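Cyanophycinase-like exopeptidase (actinobacterium SCGC AAA027-L06, PDB 6NQC) probably hydrolyses peptide bonds as an exopeptidase of family S51, the serine peptidase family that includes the enzymes degrading the storage polymer cyanophycin. Local coordinates at residues E100-P105 with T134-G139; H189-F194 with G216-T221; K43-D48 with A114-F119. One frame throughout, in Å; residues are numbered along the deposited sequence.

Interaction 3 lies in the alpha/beta core, interaction 1 at the outer end of a helix that packs on it, and interaction 2 at a putative catalytic site. Interactions 1 and 3 alternate along the chain: helix 39-51, the loop at 100-105, strand 116-119 and helix 135-145 follow in that order. Their centres are about 20 Å apart, and they touch where W137 CZ3 packs 4.0 Å from F119 CZ. Interaction 2 comes later in the sequence, its centre about 31 Å from that of interaction 1, across the chain's centre. The centres of interactions 2 and 3 are about 22 Å apart, their nearest atoms about 8 Å, without touching.

Interaction 1: residues E100-P105 with T134-G139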
loop_
_atom_site.group_PDB
_atom_site.type_symbol
_atom_site.label_atom_id
_atom_site.label_comp_id
_atom_site.label_asym_id
_atom_site.label_seq_id
_atom_site.Cartn_x
_atom_site.Cartn_y
_atom_site.Cartn_z
ATOM N N GLU A 100 -10.906 4.597 16.915
ATOM C CA GLU A 100 -10.423 4.671 18.284
ATOM C C GLU A 100 -9.132 3.880 18.466
ATOM O O GLU A 100 -8.244 4.299 19.218
ATOM C CB GLU A 100 -11.499 4.151 19.240
ATOM C CG GLU A 100 -12.900 4.756 19.035
ATOM C CD GLU A 100 -13.671 4.155 17.837
ATOM O OE1 GLU A 100 -14.362 3.153 18.024
ATOM O OE2 GLU A 100 -13.581 4.693 16.705
ATOM N N ASP A 101 -8.984 2.753 17.763
ATOM C CA ASP A 101 -7.782 1.946 17.921
ATOM C C ASP A 101 -6.533 2.640 17.386
ATOM O O ASP A 101 -5.433 2.263 17.758
ATOM C CB ASP A 101 -7.953 0.601 17.200
ATOM C CG ASP A 101 -9.167 -0.168 17.669
ATOM O OD1 ASP A 101 -9.606 0.064 18.813
ATOM O OD2 ASP A 101 -9.712 -0.958 16.859
ATOM N N ALA A 102 -6.680 3.628 16.501
ATOM C CA ALA A 102 -5.535 4.337 15.958
ATOM C C ALA A 102 -4.951 5.337 16.936
ATOM O O ALA A 102 -4.030 6.059 16.574
ATOM C CB ALA A 102 -5.927 5.007 14.638
ATOM N N ASP A 103 -5.460 5.393 18.170
ATOM C CA ASP A 103 -4.893 6.223 19.232
ATOM C C ASP A 103 -4.126 5.393 20.258
ATOM O O ASP A 103 -3.457 5.966 21.113
ATOM C CB ASP A 103 -5.993 7.011 19.975
ATOM C CG ASP A 103 -6.781 7.960 19.070
ATOM O OD1 ASP A 103 -6.191 8.590 18.169
ATOM O OD2 ASP A 103 -8.005 8.099 19.289
ATOM N N ASN A 104 -4.229 4.050 20.209
ATOM C CA ASN A 104 -3.484 3.151 21.087
ATOM C C ASN A 104 -1.998 3.474 21.097
ATOM O O ASN A 104 -1.289 3.184 20.127
ATOM C CB ASN A 104 -3.721 1.708 20.614
ATOM C CG ASN A 104 -3.201 0.677 21.582
ATOM O OD1 ASN A 104 -2.125 0.820 22.146
ATOM N ND2 ASN A 104 -3.970 -0.382 21.763
ATOM N N PRO A 105 -1.478 4.027 22.191
ATOM C CA PRO A 105 -0.051 4.421 22.215
ATOM C C PRO A 105 0.919 3.258 22.069
ATOM O O PRO A 105 2.071 3.486 21.689
ATOM C CB PRO A 105 0.124 5.092 23.592
ATOM C CG PRO A 105 -1.276 5.335 24.105
ATOM C CD PRO A 105 -2.136 4.258 23.496
ATOM N N THR A 134 -4.490 10.479 12.094
ATOM C CA THR A 134 -4.463 9.867 13.401
ATOM C C THR A 134 -3.022 9.805 13.896
ATOM O O THR A 134 -2.070 9.836 13.105
ATOM C CB THR A 134 -5.012 8.438 13.404
ATOM O OG1 THR A 134 -4.206 7.657 12.505
ATOM C CG2 THR A 134 -6.456 8.365 13.006
ATOM N N PRO A 135 -2.821 9.628 15.196
ATOM C CA PRO A 135 -1.450 9.455 15.678
ATOM C C PRO A 135 -0.790 8.234 15.065
ATOM O O PRO A 135 0.405 8.264 14.775
ATOM C CB PRO A 135 -1.622 9.339 17.202
ATOM C CG PRO A 135 -3.056 9.218 17.474
ATOM C CD PRO A 135 -3.811 9.732 16.299
ATOM N N LEU A 136 -1.544 7.166 14.814
ATOM C CA LEU A 136 -0.952 5.967 14.203
ATOM C C LEU A 136 -0.432 6.266 12.800
ATOM O O LEU A 136 0.681 5.860 12.429
ATOM C CB LEU A 136 -1.990 4.843 14.166
ATOM C CG LEU A 136 -1.430 3.528 13.617
ATOM C CD1 LEU A 136 -0.638 2.839 14.703
ATOM C CD2 LEU A 136 -2.526 2.647 13.101
ATOM N N TRP A 137 -1.217 6.976 12.005
ATOM C CA TRP A 137 -0.753 7.336 10.668
ATOM C C TRP A 137 0.499 8.218 10.748
ATOM O O TRP A 137 1.441 8.042 9.984
ATOM C CB TRP A 137 -1.868 8.053 9.869
ATOM C CG TRP A 137 -1.223 8.688 8.714
ATOM C CD1 TRP A 137 -0.971 10.014 8.530
ATOM C CD2 TRP A 137 -0.632 8.004 7.607
ATOM N NE1 TRP A 137 -0.242 10.194 7.377
ATOM C CE2 TRP A 137 -0.038 8.982 6.780
ATOM C CE3 TRP A 137 -0.523 6.663 7.248
ATOM C CZ2 TRP A 137 0.647 8.657 5.616
ATOM C CZ3 TRP A 137 0.144 6.347 6.086
ATOM C CH2 TRP A 137 0.715 7.337 5.283
ATOM N N GLN A 138 0.523 9.186 11.670
ATOM C CA GLN A 138 1.703 10.036 11.789
ATOM C C GLN A 138 2.934 9.188 12.133
ATOM O O GLN A 138 4.019 9.408 11.583
ATOM C CB GLN A 138 1.449 11.135 12.816
ATOM C CG GLN A 138 2.456 12.272 12.783
ATOM C CD GLN A 138 2.616 12.870 11.401
ATOM O OE1 GLN A 138 1.682 12.855 10.594
ATOM N NE2 GLN A 138 3.813 13.366 11.105
ATOM N N GLY A 139 2.784 8.205 13.025
ATOM C CA GLY A 139 3.867 7.254 13.275
ATOM C C GLY A 139 4.324 6.494 12.041
ATOM O O GLY A 139 5.529 6.364 11.780
#
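T134 and A102 meet as small apolar surfaces, the methyl CB of A102 lying 3.8 Å from T134 CB and equally near its CG2. T134 is the N-cap of helix 135-145. Its hydroxyl sits between the backbone N and the carbonyl carbon (chi1 60°), a position from which OG1 can accept from W137 N at 3.1 Å while also bonding to L131 O. P135 follows as the first residue of the helix and turns its CD and CG toward two oxygens: its CD is 3.2 Å from D103 OD1, and its CG is 3.4 Å from A102 O. The D103 and P135 side chains slant across each other where both residues are exposed. L136 then supplies the sole hydrogen bond between the segments, from its N to A102 O at 3.2 Å. The donor lies in the carbonyl plane, although the bond is bent at the hydrogen (N-H...O 138°). Beside this bond L136 CB lies 4.0 Å from A102 CB, and the rest of the leucine turns to F107 and V108 of helix 105-110 and to L131. Helix starts expose amide hydrogens that have no partner within the helix. Here a side-chain hydroxyl serves one and a carbonyl from a remote 3-10 segment serves another, while the nearby negative charge of D103 would probably favour this end of the helix dipole.

Interaction 2: residues H189-F194 with G216-T221; sequences HFNKFF and GIDEVT
E219 engages three residues of the facing loop, H189, N191 and K192, and tracing it outward shows how one acidic side chain can organise a site. At its root, the backbone N of E219 donates an almost straight bond to N191 OD1 (2.8 Å). That same oxygen lies 3.5 Å from E219 CB and 3.3 Å from its CG, so the amide of N191 flanks the start of the chain. Beyond CG the glutamate runs extended (chi2 -163°), which carries the carboxylate across the aliphatic part of K192, at about a right angle to it. The two carboxylate oxygens then part company. OE1 lies 3.4 Å from K192 CD, with the charged NZ not in contact, and takes a bond from a water that N191 ND2 also donates to. OE2 uses its anti lone pair to accept from H189 ND1 at 2.8 Å, a nearly linear bond (172°) that lies in the imidazole plane, although the carboxylate itself is turned 65° from the ring. On its far side H189 NE2 makes a weak hydrogen bond to S154 OG, on a strand-to-helix turn resembling a nucleophile elbow; the three residues are consistent with a Ser-His-Glu triad, as expected for a serine peptidase of this family. Next to the histidine, F190 N bonds to I217 O at 3.0 Å and the F190 ring receives an off-centre CH-pi contact from G216 CA. Strand 213-217, to which I217 and G216 belong, runs between strands 184-187 and 240-244, and is followed by the type II turn D218-T221 leading to strand 221-225; the histidine loop continues to helix 199-205, against which F194 packs.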
loop_
_atom_site.group_PDB
_atom_site.type_symbol
_atom_site.label_atom_id
_atom_site.label_comp_id
_atom_site.label_asym_id
_atom_site.label_seq_id
_atom_site.Cartn_x
_atom_site.Cartn_y
_atom_site.Cartn_z
ATOM N N HIS A 189 -5.904 -4.537 -9.137
ATOM C CA HIS A 189 -6.680 -5.623 -9.744
ATOM C C HIS A 189 -7.007 -5.254 -11.191
ATOM O O HIS A 189 -8.151 -5.470 -11.642
ATOM C CB HIS A 189 -8.003 -5.874 -9.007
ATOM C CG HIS A 189 -7.848 -6.352 -7.594
ATOM N ND1 HIS A 189 -7.631 -7.670 -7.266
ATOM C CD2 HIS A 189 -7.953 -5.693 -6.424
ATOM C CE1 HIS A 189 -7.555 -7.789 -5.953
ATOM N NE2 HIS A 189 -7.734 -6.595 -5.419
ATOM N N PHE A 190 -6.068 -4.621 -11.901
ATOM C CA PHE A 190 -6.465 -3.898 -13.104
ATOM C C PHE A 190 -7.056 -4.813 -14.177
ATOM O O PHE A 190 -7.957 -4.406 -14.922
ATOM C CB PHE A 190 -5.288 -3.177 -13.709
ATOM C CG PHE A 190 -5.666 -2.212 -14.801
ATOM C CD1 PHE A 190 -6.313 -1.029 -14.511
ATOM C CD2 PHE A 190 -5.351 -2.481 -16.104
ATOM C CE1 PHE A 190 -6.635 -0.154 -15.504
ATOM C CE2 PHE A 190 -5.671 -1.566 -17.114
ATOM C CZ PHE A 190 -6.315 -0.437 -16.802
ATOM N N ASN A 191 -6.571 -6.030 -14.254
ATOM C CA ASN A 191 -7.000 -6.972 -15.267
ATOM C C ASN A 191 -8.369 -7.552 -14.972
ATOM O O ASN A 191 -8.957 -8.166 -15.863
ATOM C CB ASN A 191 -5.948 -8.090 -15.425
ATOM C CG ASN A 191 -5.657 -8.824 -14.130
ATOM O OD1 ASN A 191 -5.291 -8.211 -13.115
ATOM N ND2 ASN A 191 -5.790 -10.163 -14.160
ATOM N N LYS A 192 -8.908 -7.335 -13.777
ATOM C CA LYS A 192 -10.221 -7.863 -13.407
ATOM C C LYS A 192 -11.231 -6.833 -12.916
ATOM O O LYS A 192 -12.425 -7.093 -13.060
ATOM C CB LYS A 192 -10.050 -8.950 -12.323
ATOM C CG LYS A 192 -9.020 -10.029 -12.719
ATOM C CD LYS A 192 -9.394 -11.396 -12.170
ATOM C CE LYS A 192 -8.922 -12.524 -13.075
ATOM N NZ LYS A 192 -10.081 -13.332 -13.576
ATOM N N PHE A 193 -10.798 -5.670 -12.384
ATOM C CA PHE A 193 -11.702 -4.727 -11.728
ATOM C C PHE A 193 -12.893 -4.343 -12.601
ATOM O O PHE A 193 -14.022 -4.208 -12.107
ATOM C CB PHE A 193 -10.905 -3.462 -11.371
ATOM C CG PHE A 193 -11.365 -2.727 -10.114
ATOM C CD1 PHE A 193 -12.698 -2.548 -9.838
ATOM C CD2 PHE A 193 -10.424 -2.163 -9.249
ATOM C CE1 PHE A 193 -13.103 -1.869 -8.719
ATOM C CE2 PHE A 193 -10.833 -1.441 -8.110
ATOM C CZ PHE A 193 -12.164 -1.296 -7.855
ATOM N N PHE A 194 -12.668 -4.142 -13.879
ATOM C CA PHE A 194 -13.722 -3.624 -14.751
ATOM C C PHE A 194 -14.713 -4.696 -15.170
ATOM O O PHE A 194 -15.733 -4.369 -15.791
ATOM C CB PHE A 194 -13.071 -2.936 -15.953
ATOM C CG PHE A 194 -12.269 -1.726 -15.548
ATOM C CD1 PHE A 194 -12.887 -0.517 -15.312
ATOM C CD2 PHE A 194 -10.898 -1.827 -15.315
ATOM C CE1 PHE A 194 -12.159 0.589 -14.898
ATOM C CE2 PHE A 194 -10.173 -0.729 -14.894
ATOM C CZ PHE A 194 -10.801 0.473 -14.681
ATOM N N GLY A 216 -2.530 1.703 -13.721
ATOM C CA GLY A 216 -3.173 0.462 -13.345
ATOM C C GLY A 216 -2.120 -0.585 -13.042
ATOM O O GLY A 216 -1.097 -0.666 -13.728
ATOM N N ILE A 217 -2.379 -1.384 -12.015
ATOM C CA ILE A 217 -1.486 -2.473 -11.615
ATOM C C ILE A 217 -2.308 -3.752 -11.646
ATOM O O ILE A 217 -3.322 -3.862 -10.944
ATOM C CB ILE A 217 -0.871 -2.229 -10.231
ATOM C CG1 ILE A 217 -0.091 -0.894 -10.252
ATOM C CG2 ILE A 217 0.075 -3.380 -9.853
ATOM C CD1 ILE A 217 0.515 -0.523 -8.876
ATOM N N ASP A 218 -1.884 -4.699 -12.486
ATOM C CA ASP A 218 -2.534 -5.994 -12.580
ATOM C C ASP A 218 -2.414 -6.790 -11.275
ATOM O O ASP A 218 -1.569 -6.519 -10.406
ATOM C CB ASP A 218 -1.913 -6.861 -13.687
ATOM C CG ASP A 218 -2.298 -6.416 -15.083
ATOM O OD1 ASP A 218 -3.246 -5.634 -15.198
ATOM O OD2 ASP A 218 -1.642 -6.834 -16.050
ATOM N N GLU A 219 -3.240 -7.834 -11.174
ATOM C CA GLU A 219 -3.114 -8.774 -10.072
ATOM C C GLU A 219 -1.708 -9.378 -10.019
ATOM O O GLU A 219 -1.011 -9.527 -11.041
ATOM C CB GLU A 219 -4.180 -9.859 -10.204
ATOM C CG GLU A 219 -5.581 -9.268 -10.024
ATOM C CD GLU A 219 -6.655 -10.275 -9.735
ATOM O OE1 GLU A 219 -6.577 -11.397 -10.262
ATOM O OE2 GLU A 219 -7.570 -9.915 -8.991
ATOM N N VAL A 220 -1.267 -9.610 -8.787
ATOM C CA VAL A 220 0.024 -10.205 -8.459
ATOM C C VAL A 220 1.155 -9.477 -9.156
ATOM O O VAL A 220 2.138 -10.081 -9.579
ATOM C CB VAL A 220 0.000 -11.709 -8.826
ATOM C CG1 VAL A 220 1.178 -12.425 -8.172
ATOM C CG2 VAL A 220 -1.306 -12.319 -8.413
ATOM N N THR A 221 1.032 -8.156 -9.244
ATOM C CA THR A 221 2.046 -7.281 -9.814
ATOM C C THR A 221 2.191 -6.100 -8.866
ATOM O O THR A 221 1.245 -5.746 -8.135
ATOM C CB THR A 221 1.657 -6.801 -11.201
ATOM O OG1 THR A 221 1.295 -7.941 -12.005
ATOM C CG2 THR A 221 2.775 -6.067 -11.894
HETATM O O HOH W 1 -4.948 -12.419 -12.279
#

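Interaction 3: residues K43-D48 with A114-F119; sequences KSLIED and AALIYF
L45 and I46 of helix 39-51 close over A115, just before strand 116-119, and L116, its first residue, a helix-on-sheet contact within a beta-alpha-beta crossover. The helix links parallel strands 26-29 and 57-61; the two strands 116-119 and 149-153 lie between them in the sheet, and the helix packs over both. L45 comes first: its CD1 methyl meets L116 CD1 at 4.0 Å, the two leucines crossing at a slant, and L45 also touches A151 of strand 149-153. I46, next along, divides its two branches between two residues. CG1 lies across L116 at about a right angle, 3.7 Å from its CD2 and 3.8 Å from its CB, whereas CG2 turns to A115 CB at 4.1 Å. L116 can meet both helix residues because its CG stands anti to the backbone N (chi1 169°), which sends the forked end toward the helix, CD1 meeting L45 and CD2 chiefly I46 CG1. F58 of strand 57-61 adjoins both I46 and L116 and extends the apolar layer. All four touching residues are buried, and no hydrogen bond joins the two segments; L45 O is bonded instead to S149 OG. I117, the next strand residue, packs on I140 of helix 135-145. The shortest contact between the segments is from the carbonyl oxygen of I46 to A115 CB, 3.5 Å.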
loop_
_atom_site.group_PDB
_atom_site.type_symbol
_atom_site.label_atom_id
_atom_site.label_comp_id
_atom_site.label_asym_id
_atom_site.label_seq_id
_atom_site.Cartn_x
_atom_site.Cartn_y
_atom_site.Cartn_z
ATOM N N LYS A 43 10.013 -9.701 1.024
ATOM C CA LYS A 43 11.310 -9.835 1.694
ATOM C C LYS A 43 12.240 -8.684 1.355
ATOM O O LYS A 43 12.919 -8.142 2.241
ATOM C CB LYS A 43 11.968 -11.157 1.338
ATOM C CG LYS A 43 13.181 -11.447 2.205
ATOM C CD LYS A 43 13.832 -12.805 1.867
ATOM C CE LYS A 43 15.313 -12.789 2.303
ATOM N NZ LYS A 43 15.825 -14.118 2.726
ATOM N N SER A 44 12.346 -8.333 0.068
ATOM C CA SER A 44 13.223 -7.235 -0.328
ATOM C C SER A 44 12.840 -5.924 0.359
ATOM O O SER A 44 13.710 -5.105 0.674
ATOM C CB SER A 44 13.195 -7.066 -1.855
ATOM O OG SER A 44 11.937 -6.577 -2.340
ATOM N N LEU A 45 11.536 -5.679 0.553
ATOM C CA LEU A 45 11.098 -4.484 1.261
ATOM C C LEU A 45 11.545 -4.516 2.715
ATOM O O LEU A 45 11.894 -3.471 3.289
ATOM C CB LEU A 45 9.575 -4.368 1.203
ATOM C CG LEU A 45 8.934 -4.075 -0.147
ATOM C CD1 LEU A 45 7.389 -4.103 -0.052
ATOM C CD2 LEU A 45 9.402 -2.720 -0.636
ATOM N N ILE A 46 11.512 -5.704 3.340
ATOM C CA ILE A 46 11.976 -5.815 4.716
ATOM C C ILE A 46 13.472 -5.568 4.777
ATOM O O ILE A 46 13.969 -4.841 5.656
ATOM C CB ILE A 46 11.631 -7.188 5.303
ATOM C CG1 ILE A 46 10.131 -7.327 5.395
ATOM C CG2 ILE A 46 12.309 -7.372 6.665
ATOM C CD1 ILE A 46 9.671 -8.762 5.504
ATOM N N GLU A 47 14.201 -6.136 3.812
ATOM C CA GLU A 47 15.644 -5.919 3.712
ATOM C C GLU A 47 15.981 -4.446 3.510
ATOM O O GLU A 47 16.929 -3.942 4.109
ATOM C CB GLU A 47 16.191 -6.758 2.562
ATOM C CG GLU A 47 16.176 -8.232 2.846
ATOM C CD GLU A 47 16.635 -9.064 1.647
ATOM O OE1 GLU A 47 16.413 -8.655 0.486
ATOM O OE2 GLU A 47 17.230 -10.131 1.886
ATOM N N ASP A 48 15.190 -3.734 2.693
ATOM C CA ASP A 48 15.420 -2.318 2.500
ATOM C C ASP A 48 15.351 -1.555 3.824
ATOM O O ASP A 48 16.179 -0.673 4.099
ATOM C CB ASP A 48 14.390 -1.762 1.514
ATOM C CG ASP A 48 14.636 -2.213 0.045
ATOM O OD1 ASP A 48 15.722 -2.732 -0.281
ATOM O OD2 ASP A 48 13.729 -2.012 -0.802
ATOM N N ALA A 114 9.911 0.101 12.244
ATOM C CA ALA A 114 9.495 -1.113 11.550
ATOM C C ALA A 114 10.159 -1.161 10.185
ATOM O O ALA A 114 10.086 -0.190 9.431
ATOM C CB ALA A 114 7.961 -1.178 11.451
ATOM N N ALA A 115 10.797 -2.294 9.861
ATOM C CA ALA A 115 11.417 -2.415 8.545
ATOM C C ALA A 115 10.381 -2.358 7.416
ATOM O O ALA A 115 10.650 -1.804 6.332
ATOM C CB ALA A 115 12.205 -3.705 8.418
ATOM N N LEU A 116 9.216 -2.942 7.640
ATOM C CA LEU A 116 8.126 -2.849 6.670
ATOM C C LEU A 116 6.795 -2.657 7.380
ATOM O O LEU A 116 6.475 -3.349 8.357
ATOM C CB LEU A 116 8.081 -4.118 5.786
ATOM C CG LEU A 116 6.881 -4.372 4.880
ATOM C CD1 LEU A 116 6.688 -3.274 3.833
ATOM C CD2 LEU A 116 6.987 -5.695 4.178
ATOM N N ILE A 117 6.003 -1.721 6.859
ATOM C CA ILE A 117 4.615 -1.543 7.264
ATOM C C ILE A 117 3.774 -1.800 6.027
ATOM O O ILE A 117 4.067 -1.238 4.963
ATOM C CB ILE A 117 4.382 -0.145 7.855
ATOM C CG1 ILE A 117 5.248 0.029 9.100
ATOM C CG2 ILE A 117 2.940 0.067 8.174
ATOM C CD1 ILE A 117 5.263 1.480 9.584
ATOM N N TYR A 118 2.794 -2.711 6.132
ATOM C CA TYR A 118 2.000 -3.196 5.002
ATOM C C TYR A 118 0.515 -2.962 5.262
ATOM O O TYR A 118 -0.003 -3.411 6.283
ATOM C CB TYR A 118 2.267 -4.697 4.781
ATOM C CG TYR A 118 2.010 -5.165 3.383
ATOM C CD1 TYR A 118 0.697 -5.350 2.925
ATOM C CD2 TYR A 118 3.058 -5.395 2.489
ATOM C CE1 TYR A 118 0.452 -5.770 1.644
ATOM C CE2 TYR A 118 2.802 -5.796 1.194
ATOM C CZ TYR A 118 1.479 -5.986 0.786
ATOM O OH TYR A 118 1.167 -6.394 -0.493
ATOM N N PHE A 119 -0.164 -2.229 4.353
ATOM C CA PHE A 119 -1.622 -2.135 4.377
ATOM C C PHE A 119 -2.193 -3.232 3.482
ATOM O O PHE A 119 -2.002 -3.199 2.267
ATOM C CB PHE A 119 -2.122 -0.773 3.877
ATOM C CG PHE A 119 -1.742 0.374 4.747
ATOM C CD1 PHE A 119 -2.199 0.456 6.049
ATOM C CD2 PHE A 119 -0.950 1.393 4.255
ATOM C CE1 PHE A 119 -1.854 1.541 6.862
ATOM C CE2 PHE A 119 -0.586 2.465 5.056
ATOM C CZ PHE A 119 -1.035 2.538 6.375
#